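Local coordinates for protein glycosyl hydrolase family 10 (Prevotella bryantii, PDB 4MGQ) that is part of a probable endo-1,4-beta-xylanase that cuts xylan chains, the piece described being a calcium-bearing carbohydrate-binding module of beta-sandwich fold, at residues W114-V118 with N131-E135; D32-Y36 with E148-K152; Q73-S79 with Q91-S97; G24-N30 with E105-G111. One frame throughout, in Å; residues are numbered along the deposited sequence.

Interaction 1. Residues W114-V118 with N131-E135; sequences WMDDV and NGTFE. With CA (calcium ion), chain B.
D116 and T133 meet through a calcium ion that both of them bind. The aspartate grips it with both carboxylate oxygens, OD1 and OD2 each 2.5 Å from the metal, while T133 supplies its backbone O, not its hydroxyl, at 2.4 Å. E135 adds one oxygen, OE2, also 2.4 Å from the calcium; its chain bends at chi2 (-58°) to bring the carboxylate back to the ion. Two waters and the backbone O of H17, on strand 17-24, complete seven ligands. The shared cation draws two acceptors together: OD1 of D116 lies 3.1 Å from O of T133.

A second shell holds the ligands in place. D117 OD1 accepts a hydrogen bond from one metal-bound water, and R54 reaches the two neighbouring aspartates, with a hydrogen bond to D116 OD2 and a salt bridge to D117 OD2. Where the chain turns its corner at D117, V118 N donates to G132 O (3.0 Å), tying the loop to the strand just beside the site. G132 CA makes a CA-H...O contact with V118 O at 3.4 Å, glycine letting the two backbones come this close. F134 faces inward, its ring edge toward D116 OD1 and V118 CG2, the latter 4.0 Å from CE2.

Calcium sites are a recurring feature of beta-sandwich carbohydrate-binding modules. With three carboxylates close together, the cation and R54 would be expected to offset their mutual repulsion and favour their ionised forms.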
# COMPACT_ATOMS: atom_id res chain seq x y z
N TRP A 114 0.41 8.03 4.93
CA TRP A 114 0.95 6.94 5.73
C TRP A 114 0.13 5.67 5.46
O TRP A 114 -1.09 5.74 5.33
CB TRP A 114 0.90 7.25 7.23
CG TRP A 114 1.63 8.47 7.71
CD1 TRP A 114 2.86 8.52 8.29
CD2 TRP A 114 1.15 9.83 7.70
NE1 TRP A 114 3.19 9.81 8.63
CE2 TRP A 114 2.15 10.64 8.27
CE3 TRP A 114 -0.03 10.44 7.25
CZ2 TRP A 114 2.02 12.02 8.41
CZ3 TRP A 114 -0.17 11.81 7.39
CH2 TRP A 114 0.85 12.59 7.96
N MET A 115 0.79 4.52 5.39
CA MET A 115 0.09 3.26 5.19
C MET A 115 0.72 2.18 6.06
O MET A 115 1.92 2.24 6.35
CB MET A 115 0.11 2.82 3.72
CG MET A 115 -0.84 3.61 2.85
SD MET A 115 -0.94 2.99 1.16
CE MET A 115 0.63 3.56 0.55
N ASP A 116 -0.08 1.20 6.47
CA ASP A 116 0.43 0.11 7.30
C ASP A 116 -0.46 -1.11 7.15
O ASP A 116 -1.59 -1.03 6.64
CB ASP A 116 0.50 0.55 8.77
CG ASP A 116 1.43 -0.33 9.62
OD1 ASP A 116 2.26 -1.09 9.05
OD2 ASP A 116 1.35 -0.23 10.86
N ASP A 117 0.06 -2.26 7.58
CA ASP A 117 -0.71 -3.50 7.62
C ASP A 117 -1.29 -3.85 6.26
O ASP A 117 -2.46 -4.23 6.13
CB ASP A 117 -1.78 -3.38 8.69
CG ASP A 117 -1.18 -3.07 10.06
OD1 ASP A 117 -0.24 -3.79 10.45
OD2 ASP A 117 -1.63 -2.10 10.72
N VAL A 118 -0.46 -3.70 5.23
CA VAL A 118 -0.89 -3.96 3.86
C VAL A 118 -0.87 -5.45 3.56
O VAL A 118 0.17 -6.11 3.71
CB VAL A 118 0.02 -3.23 2.86
CG1 VAL A 118 -0.54 -3.39 1.44
CG2 VAL A 118 0.16 -1.76 3.23
N ASN A 131 6.08 -7.51 2.37
CA ASN A 131 6.45 -6.60 3.45
C ASN A 131 5.37 -5.55 3.64
O ASN A 131 5.43 -4.47 3.05
CB ASN A 131 7.79 -5.94 3.14
CG ASN A 131 8.16 -4.87 4.14
OD1 ASN A 131 7.71 -4.87 5.29
ND2 ASN A 131 9.01 -3.94 3.71
N GLY A 132 4.37 -5.88 4.46
CA GLY A 132 3.24 -5.00 4.70
C GLY A 132 3.21 -4.40 6.08
O GLY A 132 2.30 -3.62 6.40
N THR A 133 4.18 -4.73 6.93
CA THR A 133 4.19 -4.21 8.30
C THR A 133 5.20 -3.09 8.57
O THR A 133 5.06 -2.37 9.54
CB THR A 133 4.48 -5.33 9.33
OG1 THR A 133 5.89 -5.60 9.36
CG2 THR A 133 3.71 -6.57 8.99
N PHE A 134 6.23 -2.98 7.73
CA PHE A 134 7.20 -1.89 7.81
C PHE A 134 7.90 -1.75 9.15
O PHE A 134 8.34 -0.66 9.51
CB PHE A 134 6.51 -0.58 7.44
CG PHE A 134 5.74 -0.67 6.16
CD1 PHE A 134 6.41 -0.77 4.95
CD2 PHE A 134 4.35 -0.73 6.17
CE1 PHE A 134 5.70 -0.89 3.77
CE2 PHE A 134 3.64 -0.84 4.99
CZ PHE A 134 4.32 -0.93 3.78
N GLU A 135 8.01 -2.83 9.90
CA GLU A 135 8.68 -2.74 11.19
C GLU A 135 10.20 -2.81 11.04
O GLU A 135 10.91 -2.58 12.01
CB GLU A 135 8.19 -3.85 12.13
CG GLU A 135 6.71 -3.72 12.47
CD GLU A 135 6.36 -2.39 13.13
OE1 GLU A 135 7.12 -1.94 14.02
OE2 GLU A 135 5.33 -1.80 12.75
CA CA B . 3.53 -1.49 11.13
O HOH W 1 2.37 -3.61 11.27
O HOH W 2 2.50 -1.38 13.34

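Interaction 2. Residues D32-Y36 with E148-K152; sequences DRELY and EYEIK
The hydroxyl of Y149 donates a short hydrogen bond to the backbone O of E34, 2.6 Å from OH to O. It approaches from above the carbonyl plane, 47° out of it, while the acceptor lies in the plane of the tyrosine ring at its edge. Chi1 of 72° sets the ring between the backbone N and carbonyl carbon of Y149 and sends it across to the other segment. The hydroxyl also rests against L35, whose CB is 3.5 Å from OH, the two side chains crossing at about a right angle.

This contact spans the two sheets of a beta-sandwich: strand 34-37 belongs to one, strand 151-155 is an outermost strand of the other, and the side chains fill the gap between them with I21 of strand 17-24. L35 extends CD1 to within 3.7 Å of CD1 of I151.

The aliphatic part of R33 crosses the tyrosine obliquely, CG lying 3.8 Å from CD2 of Y149. The guanidinium is turned 74° from the ring plane and is committed elsewhere, its NH1 bonding to the backbone O of L106 and L109 and its NH2 to that of E25.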
# COMPACT_ATOMS: atom_id res chain seq x y z
N ASP A 32 2.24 11.05 -12.38
CA ASP A 32 3.43 11.85 -12.09
C ASP A 32 4.08 11.51 -10.75
O ASP A 32 5.18 11.98 -10.44
CB ASP A 32 3.10 13.35 -12.12
CG ASP A 32 2.77 13.85 -13.52
OD1 ASP A 32 3.24 13.22 -14.49
OD2 ASP A 32 2.05 14.86 -13.65
N ARG A 33 3.40 10.69 -9.95
CA ARG A 33 3.94 10.23 -8.69
C ARG A 33 3.36 8.86 -8.44
O ARG A 33 2.16 8.73 -8.22
CB ARG A 33 3.58 11.19 -7.54
CG ARG A 33 4.24 10.87 -6.20
CD ARG A 33 3.62 11.67 -5.06
NE ARG A 33 3.94 13.10 -5.13
CZ ARG A 33 3.05 14.08 -5.25
NH1 ARG A 33 1.75 13.81 -5.34
NH2 ARG A 33 3.45 15.34 -5.29
N GLU A 34 4.19 7.82 -8.54
CA GLU A 34 3.70 6.46 -8.39
C GLU A 34 4.52 5.67 -7.37
O GLU A 34 5.73 5.84 -7.24
CB GLU A 34 3.70 5.73 -9.74
CG GLU A 34 2.70 6.31 -10.75
CD GLU A 34 2.59 5.53 -12.06
OE1 GLU A 34 3.28 4.51 -12.24
OE2 GLU A 34 1.81 5.95 -12.94
N LEU A 35 3.81 4.81 -6.65
CA LEU A 35 4.37 3.87 -5.69
C LEU A 35 3.98 2.46 -6.12
O LEU A 35 2.82 2.19 -6.43
CB LEU A 35 3.85 4.18 -4.29
CG LEU A 35 4.21 3.20 -3.18
CD1 LEU A 35 5.69 3.28 -2.86
CD2 LEU A 35 3.37 3.47 -1.93
N TYR A 36 4.96 1.55 -6.12
CA TYR A 36 4.76 0.20 -6.64
C TYR A 36 5.00 -0.87 -5.60
O TYR A 36 5.92 -0.77 -4.81
CB TYR A 36 5.71 -0.07 -7.78
CG TYR A 36 5.59 0.85 -8.96
CD1 TYR A 36 4.36 1.34 -9.37
CD2 TYR A 36 6.71 1.25 -9.65
CE1 TYR A 36 4.26 2.19 -10.47
CE2 TYR A 36 6.63 2.09 -10.73
CZ TYR A 36 5.40 2.55 -11.14
OH TYR A 36 5.35 3.39 -12.23
N GLU A 148 10.66 12.20 -7.90
CA GLU A 148 11.49 12.78 -6.85
C GLU A 148 10.74 12.87 -5.53
O GLU A 148 10.24 13.93 -5.15
CB GLU A 148 11.99 14.17 -7.28
CG GLU A 148 12.84 14.14 -8.54
CD GLU A 148 13.15 15.53 -9.08
OE1 GLU A 148 13.19 16.49 -8.28
OE2 GLU A 148 13.36 15.66 -10.31
N TYR A 149 10.66 11.74 -4.84
CA TYR A 149 10.15 11.70 -3.47
C TYR A 149 10.86 10.56 -2.76
O TYR A 149 11.52 9.75 -3.40
CB TYR A 149 8.63 11.53 -3.46
CG TYR A 149 8.10 10.16 -3.85
CD1 TYR A 149 7.93 9.17 -2.88
CD2 TYR A 149 7.72 9.87 -5.15
CE1 TYR A 149 7.43 7.92 -3.21
CE2 TYR A 149 7.21 8.61 -5.50
CZ TYR A 149 7.07 7.64 -4.50
OH TYR A 149 6.56 6.40 -4.80
N GLU A 150 10.72 10.50 -1.43
CA GLU A 150 11.36 9.44 -0.66
C GLU A 150 10.35 8.46 -0.08
O GLU A 150 9.36 8.88 0.51
CB GLU A 150 12.17 10.02 0.50
CG GLU A 150 13.05 11.20 0.15
CD GLU A 150 13.57 11.86 1.41
OE1 GLU A 150 13.42 13.10 1.55
OE2 GLU A 150 14.11 11.13 2.28
N ILE A 151 10.62 7.17 -0.23
CA ILE A 151 9.88 6.14 0.46
C ILE A 151 10.56 5.88 1.80
O ILE A 151 11.72 5.47 1.83
CB ILE A 151 9.82 4.84 -0.36
CG1 ILE A 151 9.21 5.11 -1.73
CG2 ILE A 151 9.05 3.76 0.40
CD1 ILE A 151 9.32 3.94 -2.69
N LYS A 152 9.86 6.15 2.89
CA LYS A 152 10.42 6.01 4.23
C LYS A 152 9.56 5.10 5.09
O LYS A 152 8.42 4.83 4.75
CB LYS A 152 10.53 7.37 4.93
CG LYS A 152 11.41 8.40 4.22
CD LYS A 152 11.53 9.67 5.05
CE LYS A 152 12.16 9.40 6.42
NZ LYS A 152 13.56 8.85 6.32

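Interaction 3. Residues Q73-S79 with Q91-S97; sequences QYWPTPS and QAFEAKS
The side-chain amide of Q73 reaches the end of strand 87-94 and the residues just after it, bonding to the backbone through both heteroatoms. OE1 accepts from K96 N (2.8 Å), and NE2 donates to E94 O (2.9 Å), the acceptor lying close to the amide plane. The other hydrogen of NE2 goes back to P76 O within the same loop, 2.8 Å away and nearly straight at 165°. OE1 takes a further bond from a water that also contacts S97 OG. Chi1 near 180° and an extended chain beyond CG give Q73 the reach for this.

Further along, a second water lies between the carbonyls of T77 and A92, close to both. P78 packs over one face of the F93 ring in a CH-pi contact, its CD 3.7 Å from the ring centroid, and also touches L51 and V65. P76, preceded by a cis peptide bond, brings its CD to 3.7 Å from CE of K96, whose amine forms a salt bridge with E94.

A loop without regular secondary structure is thereby fixed to an outermost strand of the sandwich. One amide satisfies backbone groups of both segments, K96 N and E94 O across the contact and P76 O within the loop, which fixes the rotation of that amide and distinguishes its oxygen from its nitrogen.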
# COMPACT_ATOMS: atom_id res chain seq x y z
N GLN A 73 -5.00 -2.63 -15.66
CA GLN A 73 -6.40 -2.81 -15.29
C GLN A 73 -6.90 -1.56 -14.58
O GLN A 73 -6.52 -1.30 -13.43
CB GLN A 73 -6.59 -4.05 -14.41
CG GLN A 73 -8.05 -4.35 -14.13
CD GLN A 73 -8.30 -5.77 -13.64
OE1 GLN A 73 -7.77 -6.73 -14.21
NE2 GLN A 73 -9.12 -5.90 -12.60
N TYR A 74 -7.71 -0.77 -15.28
CA TYR A 74 -8.24 0.47 -14.71
C TYR A 74 -9.55 0.24 -13.97
O TYR A 74 -9.94 1.06 -13.14
CB TYR A 74 -8.46 1.51 -15.81
CG TYR A 74 -7.17 1.88 -16.50
CD1 TYR A 74 -6.20 2.63 -15.85
CD2 TYR A 74 -6.92 1.45 -17.80
CE1 TYR A 74 -5.01 2.95 -16.48
CE2 TYR A 74 -5.75 1.77 -18.43
CZ TYR A 74 -4.79 2.51 -17.78
OH TYR A 74 -3.62 2.81 -18.43
N TRP A 75 -10.20 -0.88 -14.27
CA TRP A 75 -11.46 -1.27 -13.62
C TRP A 75 -11.69 -2.75 -13.81
O TRP A 75 -11.49 -3.27 -14.91
CB TRP A 75 -12.65 -0.48 -14.19
CG TRP A 75 -13.93 -0.71 -13.44
CD1 TRP A 75 -14.73 -1.82 -13.51
CD2 TRP A 75 -14.53 0.16 -12.49
NE1 TRP A 75 -15.80 -1.68 -12.66
CE2 TRP A 75 -15.70 -0.47 -12.02
CE3 TRP A 75 -14.20 1.42 -11.99
CZ2 TRP A 75 -16.54 0.12 -11.08
CZ3 TRP A 75 -15.03 2.00 -11.04
CH2 TRP A 75 -16.19 1.35 -10.60
N PRO A 76 -12.09 -3.47 -12.74
CA PRO A 76 -12.23 -3.04 -11.35
C PRO A 76 -10.88 -3.03 -10.65
O PRO A 76 -9.98 -3.75 -11.07
CB PRO A 76 -13.15 -4.10 -10.74
CG PRO A 76 -12.77 -5.34 -11.49
CD PRO A 76 -12.43 -4.90 -12.90
N THR A 77 -10.75 -2.23 -9.61
CA THR A 77 -9.49 -2.09 -8.90
C THR A 77 -9.72 -2.09 -7.40
O THR A 77 -10.86 -1.96 -6.95
CB THR A 77 -8.79 -0.78 -9.28
OG1 THR A 77 -9.56 0.31 -8.78
CG2 THR A 77 -8.59 -0.64 -10.78
N PRO A 78 -8.63 -2.23 -6.62
CA PRO A 78 -8.77 -2.06 -5.17
C PRO A 78 -8.58 -0.61 -4.73
O PRO A 78 -8.12 -0.37 -3.62
CB PRO A 78 -7.65 -2.94 -4.62
CG PRO A 78 -6.57 -2.86 -5.68
CD PRO A 78 -7.30 -2.74 -7.00
N SER A 79 -8.93 0.35 -5.59
CA SER A 79 -8.82 1.76 -5.23
C SER A 79 -9.64 2.02 -3.97
O SER A 79 -10.67 1.37 -3.75
CB SER A 79 -9.29 2.65 -6.37
OG SER A 79 -8.43 2.52 -7.48
N GLN A 91 -10.73 -3.81 0.03
CA GLN A 91 -11.31 -3.67 -1.30
C GLN A 91 -11.00 -4.88 -2.16
O GLN A 91 -9.84 -5.18 -2.42
CB GLN A 91 -10.81 -2.40 -2.01
CG GLN A 91 -11.25 -1.09 -1.37
CD GLN A 91 -12.75 -0.87 -1.44
OE1 GLN A 91 -13.44 -1.39 -2.32
NE2 GLN A 91 -13.28 -0.09 -0.50
N ALA A 92 -12.05 -5.55 -2.62
CA ALA A 92 -11.90 -6.72 -3.47
C ALA A 92 -12.04 -6.33 -4.94
O ALA A 92 -12.73 -5.37 -5.28
CB ALA A 92 -12.92 -7.78 -3.12
N PHE A 93 -11.38 -7.09 -5.80
CA PHE A 93 -11.48 -6.87 -7.25
C PHE A 93 -11.09 -8.16 -7.97
O PHE A 93 -10.21 -8.89 -7.51
CB PHE A 93 -10.57 -5.71 -7.69
CG PHE A 93 -9.10 -6.03 -7.60
CD1 PHE A 93 -8.44 -5.99 -6.37
CD2 PHE A 93 -8.39 -6.41 -8.72
CE1 PHE A 93 -7.10 -6.31 -6.27
CE2 PHE A 93 -7.05 -6.72 -8.63
CZ PHE A 93 -6.40 -6.67 -7.40
N GLU A 94 -11.75 -8.45 -9.09
CA GLU A 94 -11.40 -9.60 -9.90
C GLU A 94 -10.35 -9.24 -10.94
O GLU A 94 -10.51 -8.28 -11.69
CB GLU A 94 -12.64 -10.16 -10.60
CG GLU A 94 -12.34 -11.33 -11.52
CD GLU A 94 -13.53 -11.73 -12.40
OE1 GLU A 94 -14.64 -11.21 -12.18
OE2 GLU A 94 -13.33 -12.54 -13.31
N ALA A 95 -9.26 -10.00 -10.96
CA ALA A 95 -8.25 -9.84 -12.00
C ALA A 95 -8.86 -10.23 -13.34
O ALA A 95 -9.53 -11.26 -13.43
CB ALA A 95 -7.03 -10.69 -11.70
N LYS A 96 -8.63 -9.43 -14.37
CA LYS A 96 -9.16 -9.74 -15.69
C LYS A 96 -8.07 -10.23 -16.64
O LYS A 96 -8.32 -10.48 -17.82
CB LYS A 96 -9.86 -8.51 -16.30
CG LYS A 96 -10.95 -7.91 -15.43
CD LYS A 96 -12.10 -8.88 -15.20
CE LYS A 96 -13.24 -8.18 -14.46
NZ LYS A 96 -14.36 -9.09 -14.11
N SER A 97 -6.85 -10.34 -16.11
CA SER A 97 -5.69 -10.81 -16.86
C SER A 97 -4.61 -11.16 -15.85
O SER A 97 -4.82 -10.99 -14.65
CB SER A 97 -5.18 -9.75 -17.84
OG SER A 97 -4.63 -8.64 -17.15
O HOH W 3 -6.60 -6.87 -16.76
O HOH W 4 -13.40 -3.26 -7.11

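Interaction 4. Residues G24-N30 with E105-G111; sequences GEPKTNN and ELGTLGG
N30, T108 and G107 carry most of this contact between two loops. N30 O accepts a hydrogen bond from G107 N at 3.0 Å, and its side-chain OD1 takes one from a water that also donates to E105 O and accepts from T108 N, so a single solvent molecule joins both loops at the type I beta turn from L106 to L109. T108 lays its methyl, CG2, against N30, 3.6 Å from the backbone N and anti to its own carbonyl carbon.

G107 lies against N29 and N30. Its CA is 3.2 Å from N29 O in a CA-H...O contact, and as a glycine it fits closely against the carbonyls of both asparagines. The carbonyl O of the same G107 accepts from K27 N at 2.8 Å.

Further on, P26 packs its ring along T108 O, L109 O and G110 CA. G24 and G111 then form an antiparallel hydrogen-bonded pair, G111 N to G24 O being 2.8 Å, and both have backbone angles suited to glycine.

This pair lies at the end of the pairing of strands 17-24 and 111-121, while the turn follows strand 99-105 of the opposite sheet and packs back on strand 17-24, L106 on I21 and M23 and L109 on M23.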
# COMPACT_ATOMS: atom_id res chain seq x y z
N GLY A 24 4.31 16.27 -1.00
CA GLY A 24 4.47 17.67 -1.39
C GLY A 24 3.28 18.15 -2.20
O GLY A 24 2.18 17.62 -2.06
N GLU A 25 3.48 19.15 -3.05
CA GLU A 25 2.38 19.73 -3.82
C GLU A 25 1.86 18.79 -4.92
O GLU A 25 2.62 17.99 -5.47
CB GLU A 25 2.84 21.06 -4.44
CG GLU A 25 3.27 22.06 -3.39
CD GLU A 25 3.78 23.36 -4.00
OE1 GLU A 25 4.19 23.34 -5.18
OE2 GLU A 25 3.77 24.39 -3.28
N PRO A 26 0.55 18.89 -5.24
CA PRO A 26 -0.01 18.06 -6.31
C PRO A 26 0.69 18.26 -7.64
O PRO A 26 1.12 19.38 -7.96
CB PRO A 26 -1.47 18.53 -6.39
CG PRO A 26 -1.77 19.05 -5.04
CD PRO A 26 -0.49 19.67 -4.54
N LYS A 27 0.80 17.18 -8.39
CA LYS A 27 1.31 17.25 -9.76
C LYS A 27 0.13 17.28 -10.71
O LYS A 27 -1.02 17.22 -10.30
CB LYS A 27 2.20 16.05 -10.07
CG LYS A 27 3.24 15.74 -9.03
CD LYS A 27 4.34 16.77 -9.00
CE LYS A 27 5.58 16.23 -8.31
NZ LYS A 27 6.66 17.25 -8.25
N THR A 28 0.42 17.35 -12.00
CA THR A 28 -0.62 17.47 -13.01
C THR A 28 -1.40 16.17 -13.26
O THR A 28 -2.63 16.18 -13.32
CB THR A 28 -0.03 17.95 -14.35
OG1 THR A 28 0.70 19.16 -14.12
CG2 THR A 28 -1.13 18.19 -15.37
N ASN A 29 -0.69 15.05 -13.37
CA ASN A 29 -1.29 13.77 -13.73
C ASN A 29 -1.18 12.73 -12.62
O ASN A 29 -0.23 12.77 -11.85
CB ASN A 29 -0.64 13.20 -15.00
CG ASN A 29 -0.48 14.23 -16.09
OD1 ASN A 29 0.63 14.68 -16.39
ND2 ASN A 29 -1.59 14.61 -16.70
N ASN A 30 -2.14 11.81 -12.58
CA ASN A 30 -2.08 10.59 -11.77
C ASN A 30 -0.70 9.95 -11.75
O ASN A 30 -0.17 9.58 -10.70
CB ASN A 30 -3.05 9.54 -12.31
CG ASN A 30 -4.40 9.63 -11.69
OD1 ASN A 30 -4.53 9.96 -10.51
ND2 ASN A 30 -5.43 9.32 -12.47
N GLU A 105 -1.36 5.32 -7.67
CA GLU A 105 -1.30 6.57 -8.43
C GLU A 105 -1.48 7.75 -7.50
O GLU A 105 -2.60 8.06 -7.08
CB GLU A 105 -2.38 6.57 -9.51
CG GLU A 105 -2.26 5.40 -10.46
CD GLU A 105 -0.96 5.42 -11.22
OE1 GLU A 105 -0.68 6.43 -11.90
OE2 GLU A 105 -0.18 4.44 -11.11
N LEU A 106 -0.38 8.42 -7.17
CA LEU A 106 -0.40 9.45 -6.15
C LEU A 106 -0.23 10.85 -6.73
O LEU A 106 -0.11 11.81 -5.98
CB LEU A 106 0.71 9.21 -5.12
CG LEU A 106 0.78 7.83 -4.46
CD1 LEU A 106 1.99 7.75 -3.53
CD2 LEU A 106 -0.49 7.55 -3.69
N GLY A 107 -0.21 10.96 -8.06
CA GLY A 107 0.20 12.19 -8.70
C GLY A 107 -0.64 13.41 -8.41
O GLY A 107 -0.11 14.52 -8.31
N THR A 108 -1.96 13.23 -8.31
CA THR A 108 -2.84 14.37 -8.09
C THR A 108 -3.00 14.71 -6.60
O THR A 108 -3.68 15.68 -6.25
CB THR A 108 -4.23 14.12 -8.72
OG1 THR A 108 -4.90 13.07 -8.01
CG2 THR A 108 -4.10 13.74 -10.19
N LEU A 109 -2.37 13.93 -5.73
CA LEU A 109 -2.48 14.16 -4.29
C LEU A 109 -1.46 15.19 -3.82
O LEU A 109 -0.44 15.41 -4.45
CB LEU A 109 -2.28 12.85 -3.52
CG LEU A 109 -3.14 11.68 -3.98
CD1 LEU A 109 -2.85 10.47 -3.07
CD2 LEU A 109 -4.64 12.02 -3.97
N GLY A 110 -1.76 15.81 -2.68
CA GLY A 110 -0.83 16.71 -2.03
C GLY A 110 -0.67 16.36 -0.57
O GLY A 110 -1.56 15.75 0.03
N GLY A 111 0.45 16.75 0.02
CA GLY A 111 0.67 16.56 1.43
C GLY A 111 1.36 15.24 1.75
O GLY A 111 2.38 14.89 1.15
O HOH W 5 -3.38 10.72 -8.44

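How the interactions relate
Along the chain, interaction 3 lies inside the loop closed by interaction 4 and ends before interaction 1 opens, while the segments of interactions 2 and 4 alternate. Interactions 2 and 4 are neighbours, their centres about 10 Å apart, and touch where R33 O meets L106 N and where D32 packs on K27. Interaction 1, about 15 Å from interaction 2, meets it through M115 and L35 in the sandwich core. Interaction 3 stands apart, its centre more than 20 Å from the others. Strands 87-94, 111-121 and 151-155 of one sheet carry segments of interactions 3, 1 and 2, so the calcium site and three loop or core contacts are distributed over one compact sandwich module.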